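Local structure of nicotinamide-nucleotide adenylyltransferase NadR family / Ribosylnicotinamide kinase (Lactococcus lactis subsp. cremoris, 6GYF) at residues K14-Y19 / L117-Y122; T184-A189 / D261-R266; L343-D348 / Y359-D364. The protein probably phosphorylates ribosylnicotinamide to nicotinamide mononucleotide and may also adenylylate that product to NAD. One frame throughout, in Å; residues are numbered along the deposited sequence.

Contact 1: residues K14-Y19 / L117-Y122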
ATOM      1  N   LYS A  14      -2.366 -15.277  34.437  1.00108.29           N
ATOM      2  CA  LYS A  14      -1.081 -15.337  35.139  1.00114.46           C
ATOM      3  C   LYS A  14       0.111 -15.612  34.215  1.00114.30           C
ATOM      4  O   LYS A  14       1.107 -14.883  34.259  1.00111.07           O
ATOM      5  CB  LYS A  14      -1.132 -16.410  36.232  1.00114.29           C
ATOM      6  CG  LYS A  14      -1.223 -15.873  37.649  1.00123.33           C
ATOM      7  CD  LYS A  14      -2.638 -15.402  37.964  1.00132.15           C
ATOM      8  CE  LYS A  14      -2.809 -15.086  39.444  1.00133.96           C
ATOM      9  NZ  LYS A  14      -1.862 -14.033  39.883  1.00134.45           N
ATOM     10  N   ASN A  15       0.025 -16.635  33.361  1.00112.71           N
ATOM     11  CA  ASN A  15       1.132 -16.997  32.467  1.00104.29           C
ATOM     12  C   ASN A  15       1.012 -16.140  31.218  1.00 96.03           C
ATOM     13  O   ASN A  15       0.189 -16.418  30.347  1.00 98.35           O
ATOM     14  CB  ASN A  15       1.089 -18.474  32.084  1.00104.54           C
ATOM     15  CG  ASN A  15       1.177 -19.406  33.275  1.00112.67           C
ATOM     16  OD1 ASN A  15       2.100 -19.325  34.093  1.00116.78           O
ATOM     17  ND2 ASN A  15       0.224 -20.324  33.364  1.00112.65           N
ATOM     18  N   ILE A  16       1.809 -15.085  31.115  1.00 90.35           N
ATOM     19  CA  ILE A  16       1.748 -14.253  29.919  1.00 91.11           C
ATOM     20  C   ILE A  16       3.113 -14.259  29.246  1.00 91.43           C
ATOM     21  O   ILE A  16       4.145 -14.461  29.889  1.00100.18           O
ATOM     22  CB  ILE A  16       1.278 -12.816  30.224  1.00100.63           C
ATOM     23  CG1 ILE A  16       2.321 -12.079  31.031  1.00105.41           C
ATOM     24  CG2 ILE A  16      -0.050 -12.825  30.996  1.00100.95           C
ATOM     25  CD1 ILE A  16       3.143 -11.182  30.168  1.00107.49           C
ATOM     26  N   GLY A  17       3.107 -14.073  27.931  1.00 87.06           N
ATOM     27  CA  GLY A  17       4.312 -14.172  27.131  1.00 79.20           C
ATOM     28  C   GLY A  17       4.577 -12.894  26.362  1.00 78.44           C
ATOM     29  O   GLY A  17       3.654 -12.190  25.968  1.00 83.88           O
ATOM     30  N   ILE A  18       5.854 -12.600  26.152  1.00 78.86           N
ATOM     31  CA  ILE A  18       6.286 -11.392  25.457  1.00 82.55           C
ATOM     32  C   ILE A  18       7.013 -11.798  24.183  1.00 85.12           C
ATOM     33  O   ILE A  18       7.989 -12.554  24.231  1.00 96.68           O
ATOM     34  CB  ILE A  18       7.181 -10.521  26.354  1.00 82.91           C
ATOM     35  CG1 ILE A  18       6.564 -10.427  27.743  1.00 88.39           C
ATOM     36  CG2 ILE A  18       7.386  -9.155  25.741  1.00 79.67           C
ATOM     37  CD1 ILE A  18       5.258  -9.688  27.746  1.00 87.04           C
ATOM     38  N   TYR A  19       6.569 -11.258  23.058  1.00 75.26           N
ATOM     39  CA  TYR A  19       7.093 -11.592  21.746  1.00 68.88           C
ATOM     40  C   TYR A  19       7.586 -10.318  21.076  1.00 65.69           C
ATOM     41  O   TYR A  19       6.865  -9.321  21.030  1.00 72.97           O
ATOM     42  CB  TYR A  19       5.991 -12.260  20.913  1.00 64.05           C
ATOM     43  CG  TYR A  19       6.452 -12.763  19.585  1.00 66.22           C
ATOM     44  CD1 TYR A  19       6.477 -11.941  18.468  1.00 62.40           C
ATOM     45  CD2 TYR A  19       6.908 -14.063  19.452  1.00 71.42           C
ATOM     46  CE1 TYR A  19       6.932 -12.424  17.240  1.00 63.60           C
ATOM     47  CE2 TYR A  19       7.362 -14.551  18.246  1.00 64.62           C
ATOM     48  CZ  TYR A  19       7.379 -13.734  17.143  1.00 63.10           C
ATOM     49  OH  TYR A  19       7.845 -14.248  15.946  1.00 61.69           O
ATOM     50  N   LEU A 117       2.962 -12.733  38.022  1.00110.30           N
ATOM     51  CA  LEU A 117       2.985 -13.223  36.656  1.00100.76           C
ATOM     52  C   LEU A 117       4.103 -14.231  36.446  1.00102.08           C
ATOM     53  O   LEU A 117       5.143 -14.181  37.106  1.00114.63           O
ATOM     54  CB  LEU A 117       3.173 -12.054  35.698  1.00 92.53           C
ATOM     55  CG  LEU A 117       2.072 -11.025  35.877  1.00 86.63           C
ATOM     56  CD1 LEU A 117       2.298  -9.858  34.951  1.00 82.48           C
ATOM     57  CD2 LEU A 117       0.732 -11.706  35.625  1.00 80.12           C
ATOM     58  N   SER A 118       3.883 -15.156  35.518  1.00 93.95           N
ATOM     59  CA  SER A 118       4.959 -15.966  34.961  1.00 96.97           C
ATOM     60  C   SER A 118       5.179 -15.418  33.559  1.00 95.36           C
ATOM     61  O   SER A 118       4.475 -15.792  32.615  1.00 96.40           O
ATOM     62  CB  SER A 118       4.631 -17.459  34.950  1.00103.24           C
ATOM     63  OG  SER A 118       5.780 -18.243  34.598  1.00103.92           O
ATOM     64  N   VAL A 119       6.147 -14.516  33.431  1.00 93.08           N
ATOM     65  CA  VAL A 119       6.433 -13.850  32.170  1.00 91.74           C
ATOM     66  C   VAL A 119       7.555 -14.598  31.467  1.00 95.84           C
ATOM     67  O   VAL A 119       8.589 -14.914  32.074  1.00101.75           O
ATOM     68  CB  VAL A 119       6.810 -12.378  32.384  1.00 86.68           C
ATOM     69  CG1 VAL A 119       7.134 -11.733  31.045  1.00 75.82           C
ATOM     70  CG2 VAL A 119       5.682 -11.658  33.072  1.00 87.83           C
ATOM     71  N   THR A 120       7.329 -14.924  30.200  1.00 90.08           N
ATOM     72  CA  THR A 120       8.316 -15.576  29.355  1.00 89.71           C
ATOM     73  C   THR A 120       8.620 -14.644  28.189  1.00 83.10           C
ATOM     74  O   THR A 120       7.720 -14.289  27.424  1.00 86.82           O
ATOM     75  CB  THR A 120       7.800 -16.930  28.858  1.00 97.75           C
ATOM     76  OG1 THR A 120       7.142 -17.613  29.933  1.00103.05           O
ATOM     77  CG2 THR A 120       8.954 -17.790  28.367  1.00103.65           C
ATOM     78  N   PHE A 121       9.863 -14.209  28.079  1.00 79.31           N
ATOM     79  CA  PHE A 121      10.294 -13.466  26.902  1.00 85.00           C
ATOM     80  C   PHE A 121      10.678 -14.421  25.775  1.00 87.43           C
ATOM     81  O   PHE A 121      11.356 -15.429  25.996  1.00 90.63           O
ATOM     82  CB  PHE A 121      11.499 -12.592  27.238  1.00 93.47           C
ATOM     83  CG  PHE A 121      11.203 -11.451  28.153  1.00 89.88           C
ATOM     84  CD1 PHE A 121      10.668 -10.273  27.660  1.00 85.44           C
ATOM     85  CD2 PHE A 121      11.462 -11.558  29.512  1.00 86.61           C
ATOM     86  CE1 PHE A 121      10.413  -9.213  28.506  1.00 88.09           C
ATOM     87  CE2 PHE A 121      11.204 -10.507  30.366  1.00 82.85           C
ATOM     88  CZ  PHE A 121      10.685  -9.332  29.867  1.00 84.96           C
ATOM     89  N   TYR A 122      10.272 -14.089  24.555  1.00 83.65           N
ATOM     90  CA  TYR A 122      10.649 -14.862  23.377  1.00 83.03           C
ATOM     91  C   TYR A 122      11.544 -13.985  22.505  1.00 93.16           C
ATOM     92  O   TYR A 122      11.061 -13.095  21.797  1.00100.70           O
ATOM     93  CB  TYR A 122       9.399 -15.358  22.641  1.00 76.44           C
ATOM     94  CG  TYR A 122       8.537 -16.285  23.490  1.00 76.77           C
ATOM     95  CD1 TYR A 122       7.607 -15.780  24.383  1.00 78.42           C
ATOM     96  CD2 TYR A 122       8.666 -17.664  23.413  1.00 84.16           C
ATOM     97  CE1 TYR A 122       6.821 -16.623  25.178  1.00 80.76           C
ATOM     98  CE2 TYR A 122       7.881 -18.517  24.203  1.00 84.25           C
ATOM     99  CZ  TYR A 122       6.962 -17.986  25.079  1.00 84.37           C
ATOM    100  OH  TYR A 122       6.193 -18.816  25.862  1.00 85.33           O
TER
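Y122 turns its ring edge to I18 and G17 of the neighbouring strand 15-19. Its CB stands 3.5 Å from I18 O, and CD1 comes to 3.3 Å from the same I18 O, which sits at the ring edge and in the ring plane. One step further, CE1, at the same edge, is 4.0 Å from G17 CA, where there is no side chain to intervene. The hydroxyl at the tip has a weak hydrogen bond to N41. The first torsion sets this course: CG is anti to the carbonyl carbon (chi1 -62°), which lays the ring along the strand. I18 O also accepts from Y122 N at 2.8 Å, nearly in line with its C=O bond, so one carbonyl meets both the amide and the ring edge of Y122.

Residues 15-19 and 118-122 are adjacent inner strands, the first of them the middle strand, of the parallel five-stranded, Rossmann-like sheet, order 3-2-1-4-5, expected of a nucleotidyltransferase domain. Strand 15-21 leads into a sequence resembling the family's HxGH motif, to which H30, packed on Y19, would belong. The ladder continues through T120 N to I16 O and I18 N to T120 O, the latter 2.8 Å and nearly straight at 169°; I16 N to S118 O is weak.

The other face of the sheet is apolar. I18 CG1 meets V119 CG1 at 3.6 Å, the two side chains crossing, and I18 CB lies 3.7 Å from F121 CD1. The side chains of I18 and F121 lie side by side, and both touch I108 of helix 97-111.

Contact 2: residues T184-A189 / D261-R266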
ATOM      1  N   THR A 184      -1.169   2.715 -13.510  1.00 59.85           N
ATOM      2  CA  THR A 184      -2.258   3.639 -13.781  1.00 56.63           C
ATOM      3  C   THR A 184      -2.316   3.907 -15.276  1.00 56.71           C
ATOM      4  O   THR A 184      -1.288   4.198 -15.893  1.00 59.39           O
ATOM      5  CB  THR A 184      -2.075   4.947 -13.013  1.00 58.81           C
ATOM      6  OG1 THR A 184      -2.126   4.689 -11.606  1.00 58.26           O
ATOM      7  CG2 THR A 184      -3.140   5.957 -13.402  1.00 52.91           C
ATOM      8  N   VAL A 185      -3.505   3.787 -15.862  1.00 49.40           N
ATOM      9  CA  VAL A 185      -3.700   4.071 -17.279  1.00 52.54           C
ATOM     10  C   VAL A 185      -4.315   5.460 -17.413  1.00 62.45           C
ATOM     11  O   VAL A 185      -5.280   5.790 -16.708  1.00 73.24           O
ATOM     12  CB  VAL A 185      -4.577   2.998 -17.929  1.00 51.79           C
ATOM     13  CG1 VAL A 185      -4.816   3.328 -19.393  1.00 49.06           C
ATOM     14  CG2 VAL A 185      -3.920   1.654 -17.735  1.00 56.72           C
ATOM     15  N   MET A 186      -3.761   6.277 -18.307  1.00 53.56           N
ATOM     16  CA  MET A 186      -4.162   7.675 -18.434  1.00 63.41           C
ATOM     17  C   MET A 186      -4.410   8.015 -19.895  1.00 73.91           C
ATOM     18  O   MET A 186      -3.700   7.530 -20.784  1.00 72.34           O
ATOM     19  CB  MET A 186      -3.095   8.634 -17.865  1.00 61.94           C
ATOM     20  CG  MET A 186      -2.735   8.415 -16.394  1.00 59.57           C
ATOM     21  SD  MET A 186      -1.727   9.784 -15.782  1.00 66.12           S
ATOM     22  CE  MET A 186      -1.214   9.171 -14.170  1.00 58.82           C
ATOM     23  N   GLY A 187      -5.426   8.831 -20.141  1.00 80.67           N
ATOM     24  CA  GLY A 187      -5.715   9.299 -21.481  1.00 84.79           C
ATOM     25  C   GLY A 187      -7.122   9.827 -21.590  1.00 97.94           C
ATOM     26  O   GLY A 187      -7.984   9.561 -20.749  1.00105.31           O
ATOM     27  N   SER A 188      -7.352  10.606 -22.649  1.00104.84           N
ATOM     28  CA  SER A 188      -8.686  11.133 -22.889  1.00103.24           C
ATOM     29  C   SER A 188      -9.639   9.982 -23.146  1.00107.14           C
ATOM     30  O   SER A 188      -9.231   8.867 -23.468  1.00105.34           O
ATOM     31  CB  SER A 188      -8.704  12.083 -24.075  1.00 99.31           C
ATOM     32  OG  SER A 188      -8.339  11.374 -25.230  1.00103.21           O
ATOM     33  N   ALA A 189     -10.928  10.269 -23.020  1.00114.36           N
ATOM     34  CA  ALA A 189     -11.934   9.231 -23.184  1.00115.59           C
ATOM     35  C   ALA A 189     -12.098   8.833 -24.652  1.00109.40           C
ATOM     36  O   ALA A 189     -11.630   9.509 -25.584  1.00 97.52           O
ATOM     37  CB  ALA A 189     -13.271   9.674 -22.604  1.00116.17           C
ATOM     38  N   ASP A 261      -6.655   8.736 -12.593  1.00 56.59           N
ATOM     39  CA  ASP A 261      -6.297   9.151 -11.255  1.00 53.32           C
ATOM     40  C   ASP A 261      -6.661  10.631 -11.124  1.00 59.46           C
ATOM     41  O   ASP A 261      -7.446  11.164 -11.915  1.00 69.78           O
ATOM     42  CB  ASP A 261      -4.796   8.903 -11.025  1.00 51.80           C
ATOM     43  CG  ASP A 261      -3.938   9.966 -11.713  1.00 65.52           C
ATOM     44  OD1 ASP A 261      -4.254  10.368 -12.862  1.00 69.21           O
ATOM     45  OD2 ASP A 261      -2.991  10.468 -11.074  1.00 70.23           O
ATOM     46  N   ALA A 262      -6.057  11.308 -10.138  1.00 60.11           N
ATOM     47  CA  ALA A 262      -6.292  12.736  -9.951  1.00 60.49           C
ATOM     48  C   ALA A 262      -5.654  13.580 -11.052  1.00 64.64           C
ATOM     49  O   ALA A 262      -6.217  14.609 -11.439  1.00 61.61           O
ATOM     50  CB  ALA A 262      -5.777  13.178  -8.583  1.00 59.08           C
ATOM     51  N   ILE A 263      -4.485  13.179 -11.563  1.00 68.91           N
ATOM     52  CA  ILE A 263      -3.829  13.959 -12.611  1.00 68.89           C
ATOM     53  C   ILE A 263      -4.728  14.081 -13.829  1.00 66.19           C
ATOM     54  O   ILE A 263      -4.910  15.176 -14.378  1.00 59.23           O
ATOM     55  CB  ILE A 263      -2.468  13.349 -12.979  1.00 61.61           C
ATOM     56  CG1 ILE A 263      -1.473  13.599 -11.846  1.00 61.68           C
ATOM     57  CG2 ILE A 263      -1.962  13.960 -14.279  1.00 57.32           C
ATOM     58  CD1 ILE A 263      -0.139  13.073 -12.108  1.00 62.59           C
ATOM     59  N   VAL A 264      -5.307  12.957 -14.267  1.00 64.39           N
ATOM     60  CA  VAL A 264      -6.257  12.994 -15.377  1.00 61.74           C
ATOM     61  C   VAL A 264      -7.350  14.011 -15.095  1.00 63.08           C
ATOM     62  O   VAL A 264      -7.548  14.961 -15.859  1.00 68.16           O
ATOM     63  CB  VAL A 264      -6.857  11.605 -15.617  1.00 61.61           C
ATOM     64  CG1 VAL A 264      -7.904  11.687 -16.735  1.00 50.87           C
ATOM     65  CG2 VAL A 264      -5.752  10.625 -15.927  1.00 61.05           C
ATOM     66  N   THR A 265      -8.032  13.855 -13.954  1.00 61.63           N
ATOM     67  CA  THR A 265      -9.073  14.806 -13.583  1.00 62.08           C
ATOM     68  C   THR A 265      -8.525  16.230 -13.563  1.00 66.09           C
ATOM     69  O   THR A 265      -9.169  17.155 -14.068  1.00 67.65           O
ATOM     70  CB  THR A 265      -9.680  14.438 -12.224  1.00 62.00           C
ATOM     71  OG1 THR A 265      -9.963  13.028 -12.174  1.00 69.39           O
ATOM     72  CG2 THR A 265     -10.971  15.231 -11.994  1.00 53.37           C
ATOM     73  N   ARG A 266      -7.311  16.416 -13.040  1.00 66.38           N
ATOM     74  CA  ARG A 266      -6.733  17.754 -12.965  1.00 68.56           C
ATOM     75  C   ARG A 266      -6.425  18.322 -14.342  1.00 69.44           C
ATOM     76  O   ARG A 266      -6.340  19.550 -14.494  1.00 66.13           O
ATOM     77  CB  ARG A 266      -5.456  17.737 -12.119  1.00 65.33           C
ATOM     78  CG  ARG A 266      -4.910  19.111 -11.799  1.00 59.64           C
ATOM     79  CD  ARG A 266      -3.639  19.032 -10.943  1.00 72.87           C
ATOM     80  NE  ARG A 266      -3.170  20.356 -10.513  1.00 73.65           N
ATOM     81  CZ  ARG A 266      -2.319  21.109 -11.195  1.00 77.41           C
ATOM     82  NH1 ARG A 266      -1.826  20.685 -12.351  1.00 78.89           N
ATOM     83  NH2 ARG A 266      -1.969  22.291 -10.723  1.00 84.76           N
TER
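The carboxylate of D261 has different company on its two faces, with the methyl end of M186 over one and the start of a helix beneath the other. M186 CE lies 3.5 Å from D261 OD1 and covers the first face near that oxygen. From the second face come two backbone amides, V264 N to D261 OD1 at 3.1 Å and I263 N to D261 OD2, also at 3.1 Å. Both donors stand out of the carboxylate plane, by 35° and 54° respectively. With an amide on each oxygen, the group's rotation is fixed, and D261 serves as the N-cap of helix 262-272. The carboxylate of E292 lies close beside D261 OD2. The CG of D261 lies between the backbone N and the carbonyl carbon (chi1 77°), which turns the carboxylate back over the first turn. At the root of the same side chain, D261 CB meets T184 CG2 at 4.1 Å, the two side chains crossing at about a right angle.

M186 reaches the carboxylate because its chain is extended beyond CG. On the way, its CG passes V264 CG2 at 3.8 Å, and its SD lies 4.4 Å from I263 CG2. The methionine thus spans from the strand to I263 and V264 in the helix's first turn before ending on the carboxylate.

G187, next along the chain, begins a sequence consistent with the Walker A P-loop of this NTPase clan. Strand 181-186 runs between strands 255-259 and 296-299 of a parallel sheet. Helix 320-333 packs on the contact, L331 against M186 and L327 against I263, while R266 forms a salt bridge with E282 of helix 275-290.

Contact 3: residues L343-D348 / Y359-D364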
ATOM      1  N   LEU A 343       1.948   4.650 -25.337  1.00 74.59           N
ATOM      2  CA  LEU A 343       1.603   3.544 -26.226  1.00 74.28           C
ATOM      3  C   LEU A 343       1.335   4.084 -27.632  1.00 95.45           C
ATOM      4  O   LEU A 343       0.216   4.082 -28.154  1.00 92.60           O
ATOM      5  CB  LEU A 343       0.414   2.788 -25.671  1.00 56.24           C
ATOM      6  CG  LEU A 343       0.540   2.400 -24.206  1.00 61.91           C
ATOM      7  CD1 LEU A 343      -0.760   1.806 -23.700  1.00 51.66           C
ATOM      8  CD2 LEU A 343       1.655   1.391 -24.039  1.00 66.37           C
ATOM      9  N   ASP A 344       2.419   4.572 -28.234  1.00113.04           N
ATOM     10  CA  ASP A 344       2.412   5.170 -29.571  1.00130.38           C
ATOM     11  C   ASP A 344       2.639   4.083 -30.623  1.00147.49           C
ATOM     12  O   ASP A 344       3.707   3.957 -31.231  1.00157.17           O
ATOM     13  CB  ASP A 344       3.459   6.278 -29.652  1.00134.57           C
ATOM     14  CG  ASP A 344       4.856   5.811 -29.213  1.00142.96           C
ATOM     15  OD1 ASP A 344       4.981   4.713 -28.632  1.00143.93           O
ATOM     16  OD2 ASP A 344       5.838   6.554 -29.434  1.00147.26           O
ATOM     17  N   ASP A 345       1.590   3.284 -30.842  1.00154.74           N
ATOM     18  CA  ASP A 345       1.701   2.215 -31.830  1.00156.90           C
ATOM     19  C   ASP A 345       0.574   2.317 -32.844  1.00168.36           C
ATOM     20  O   ASP A 345      -0.107   3.348 -32.901  1.00170.15           O
ATOM     21  CB  ASP A 345       1.696   0.845 -31.143  1.00142.24           C
ATOM     22  CG  ASP A 345       2.707   0.768 -29.997  1.00136.21           C
ATOM     23  OD1 ASP A 345       2.465   1.378 -28.938  1.00128.85           O
ATOM     24  OD2 ASP A 345       3.787   0.169 -30.172  1.00138.13           O
ATOM     25  N   GLU A 346       0.329   1.251 -33.608  1.00183.87           N
ATOM     26  CA  GLU A 346      -0.567   1.325 -34.761  1.00191.38           C
ATOM     27  C   GLU A 346      -0.100   2.438 -35.710  1.00195.83           C
ATOM     28  O   GLU A 346      -0.676   3.522 -35.791  1.00200.78           O
ATOM     29  CB  GLU A 346      -2.024   1.511 -34.323  1.00194.31           C
ATOM     30  CG  GLU A 346      -3.052   1.317 -35.432  1.00196.22           C
ATOM     31  CD  GLU A 346      -3.453   2.620 -36.105  1.00199.00           C
ATOM     32  OE1 GLU A 346      -3.655   3.624 -35.389  1.00196.77           O
ATOM     33  OE2 GLU A 346      -3.565   2.643 -37.349  1.00202.53           O
ATOM     34  N   GLY A 347       0.999   2.147 -36.404  1.00193.46           N
ATOM     35  CA  GLY A 347       1.672   3.142 -37.219  1.00194.00           C
ATOM     36  C   GLY A 347       2.895   3.781 -36.594  1.00194.49           C
ATOM     37  O   GLY A 347       2.959   5.002 -36.408  1.00188.74           O
ATOM     38  N   ASP A 348       3.869   2.941 -36.251  1.00195.67           N
ATOM     39  CA  ASP A 348       5.143   3.381 -35.690  1.00196.57           C
ATOM     40  C   ASP A 348       6.299   2.677 -36.420  1.00195.82           C
ATOM     41  O   ASP A 348       6.095   1.699 -37.149  1.00192.76           O
ATOM     42  CB  ASP A 348       5.213   3.104 -34.182  1.00189.29           C
ATOM     43  CG  ASP A 348       6.361   3.841 -33.505  1.00184.50           C
ATOM     44  OD1 ASP A 348       7.530   3.554 -33.837  1.00184.04           O
ATOM     45  OD2 ASP A 348       6.099   4.715 -32.652  1.00179.29           O
ATOM     46  N   TYR A 359      -1.746  -3.046 -26.982  1.00 63.06           N
ATOM     47  CA  TYR A 359      -1.768  -3.948 -25.831  1.00 60.53           C
ATOM     48  C   TYR A 359      -0.445  -4.704 -25.669  1.00 67.31           C
ATOM     49  O   TYR A 359      -0.016  -4.979 -24.538  1.00 63.33           O
ATOM     50  CB  TYR A 359      -2.917  -4.945 -25.959  1.00 51.28           C
ATOM     51  CG  TYR A 359      -2.823  -6.084 -24.971  1.00 50.09           C
ATOM     52  CD1 TYR A 359      -3.245  -5.923 -23.657  1.00 48.24           C
ATOM     53  CD2 TYR A 359      -2.307  -7.323 -25.347  1.00 52.08           C
ATOM     54  CE1 TYR A 359      -3.129  -6.964 -22.734  1.00 51.26           C
ATOM     55  CE2 TYR A 359      -2.199  -8.362 -24.442  1.00 50.35           C
ATOM     56  CZ  TYR A 359      -2.612  -8.178 -23.143  1.00 61.84           C
ATOM     57  OH  TYR A 359      -2.500  -9.213 -22.250  1.00 69.09           O
ATOM     58  N   HIS A 360       0.190  -5.096 -26.783  1.00 63.23           N
ATOM     59  CA  HIS A 360       1.489  -5.755 -26.699  1.00 60.20           C
ATOM     60  C   HIS A 360       2.506  -4.862 -26.005  1.00 65.74           C
ATOM     61  O   HIS A 360       3.267  -5.318 -25.141  1.00 69.28           O
ATOM     62  CB  HIS A 360       1.984  -6.124 -28.083  1.00 66.20           C
ATOM     63  CG  HIS A 360       1.385  -7.367 -28.649  1.00 69.52           C
ATOM     64  ND1 HIS A 360       0.154  -7.387 -29.261  1.00 73.65           N
ATOM     65  CD2 HIS A 360       1.884  -8.620 -28.776  1.00 78.56           C
ATOM     66  CE1 HIS A 360      -0.095  -8.605 -29.708  1.00 77.18           C
ATOM     67  NE2 HIS A 360       0.943  -9.372 -29.433  1.00 76.60           N
ATOM     68  N   HIS A 361       2.573  -3.595 -26.425  1.00 62.51           N
ATOM     69  CA  HIS A 361       3.470  -2.638 -25.792  1.00 59.94           C
ATOM     70  C   HIS A 361       3.162  -2.534 -24.306  1.00 64.60           C
ATOM     71  O   HIS A 361       4.059  -2.608 -23.465  1.00 71.36           O
ATOM     72  CB  HIS A 361       3.344  -1.277 -26.500  1.00 62.49           C
ATOM     73  CG  HIS A 361       4.390  -0.259 -26.126  1.00 65.02           C
ATOM     74  ND1 HIS A 361       5.488  -0.552 -25.341  1.00 69.62           N
ATOM     75  CD2 HIS A 361       4.490   1.060 -26.423  1.00 66.72           C
ATOM     76  CE1 HIS A 361       6.223   0.538 -25.174  1.00 68.92           C
ATOM     77  NE2 HIS A 361       5.634   1.532 -25.817  1.00 73.83           N
ATOM     78  N   ALA A 362       1.883  -2.408 -23.962  1.00 64.88           N
ATOM     79  CA  ALA A 362       1.522  -2.182 -22.569  1.00 69.69           C
ATOM     80  C   ALA A 362       1.875  -3.386 -21.697  1.00 60.48           C
ATOM     81  O   ALA A 362       2.474  -3.236 -20.625  1.00 55.46           O
ATOM     82  CB  ALA A 362       0.027  -1.846 -22.466  1.00 68.12           C
ATOM     83  N   ILE A 363       1.518  -4.593 -22.138  1.00 55.85           N
ATOM     84  CA  ILE A 363       1.744  -5.744 -21.271  1.00 61.46           C
ATOM     85  C   ILE A 363       3.232  -5.998 -21.111  1.00 65.89           C
ATOM     86  O   ILE A 363       3.674  -6.541 -20.089  1.00 58.86           O
ATOM     87  CB  ILE A 363       1.030  -7.003 -21.802  1.00 55.77           C
ATOM     88  CG1 ILE A 363       1.032  -8.096 -20.735  1.00 53.08           C
ATOM     89  CG2 ILE A 363       1.660  -7.507 -23.061  1.00 54.77           C
ATOM     90  CD1 ILE A 363       0.122  -7.734 -19.535  1.00 52.39           C
ATOM     91  N   ASP A 364       4.032  -5.594 -22.102  1.00 66.29           N
ATOM     92  CA  ASP A 364       5.472  -5.752 -21.974  1.00 69.73           C
ATOM     93  C   ASP A 364       6.043  -4.738 -20.996  1.00 71.49           C
ATOM     94  O   ASP A 364       6.989  -5.047 -20.256  1.00 77.54           O
ATOM     95  CB  ASP A 364       6.151  -5.647 -23.334  1.00 70.25           C
ATOM     96  CG  ASP A 364       7.560  -6.139 -23.279  1.00 79.24           C
ATOM     97  OD1 ASP A 364       7.734  -7.214 -22.648  1.00 76.63           O
ATOM     98  OD2 ASP A 364       8.471  -5.463 -23.824  1.00 84.68           O
TER
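An inverse gamma turn centred on D344 brings L343 and D345 up to H361, where the chain leaving strand 340-342 meets the C-terminal helix 358-370. The turn is closed by a weak bond from D345 N to L343 O, 3.1 Å long. L343 supplies the apolar packing with both of its methyl groups: CD2 approaches H361 CD2 at 3.7 Å, the two side chains running obliquely to each other, and CD1 packs against A362 CB at 3.9 Å. The fork of the leucine therefore straddles two consecutive helix residues, CD1 resting on the alanine methyl while CD2 lies between the H361 ring and the A362 backbone.

The strand that precedes this turn is one of the two edge strands of the four-stranded parallel sheet of the P-loop kinase domain. The contact joins the loop after that edge strand to the last helix, which also packs on helix 193-203. L343 is bonded through its backbone to V299 on the adjacent strand and touches L196 of helix 193-203. The latter helix is met again by Y359, through L196, L200 and a hydroxyl bond to S203.

D345 brings a carboxylate to the carbon edge of the H361 ring. Its OD1 lies near the ring plane, 3.2 Å from H361 CD2, and the carboxylate is turned 71° from the imidazole. D344 OD1 stands near the same plane, 4.3 Å from H361 NE2. H361 swings out to meet the two acids with CG anti to its backbone N (chi1 -169°). The two carboxylates, not in contact with NE2, might mildly favour protonation of the imidazole, although its charge is not seen. Y355, from the loop before the helix, stacks on the H361 ring and also touches D345.

How the contacts relate
Contact 1 belongs to one lobe and contacts 2 and 3 to the other, on opposite sides of the chain's centre. Contact 1 is about 53 Å from contact 2 and about 60 Å from contact 3, centre to centre. Contacts 2 and 3 are neighbours, with centres about 18 Å apart and nearest atoms about 6 Å apart. Strand 296-299 lies between strand 181-186 of contact 2 and strand 340-342, which leads into contact 3, and helix 193-203 packs on V185 as well as on L343. Contact 2 lies nearest the ligand, the T184 side chain being about 5 Å from bound NMN, whereas Y19 of contact 1 is about 5 Å from a sulfate, probably from the crystallisation liquor, that may mark a pocket.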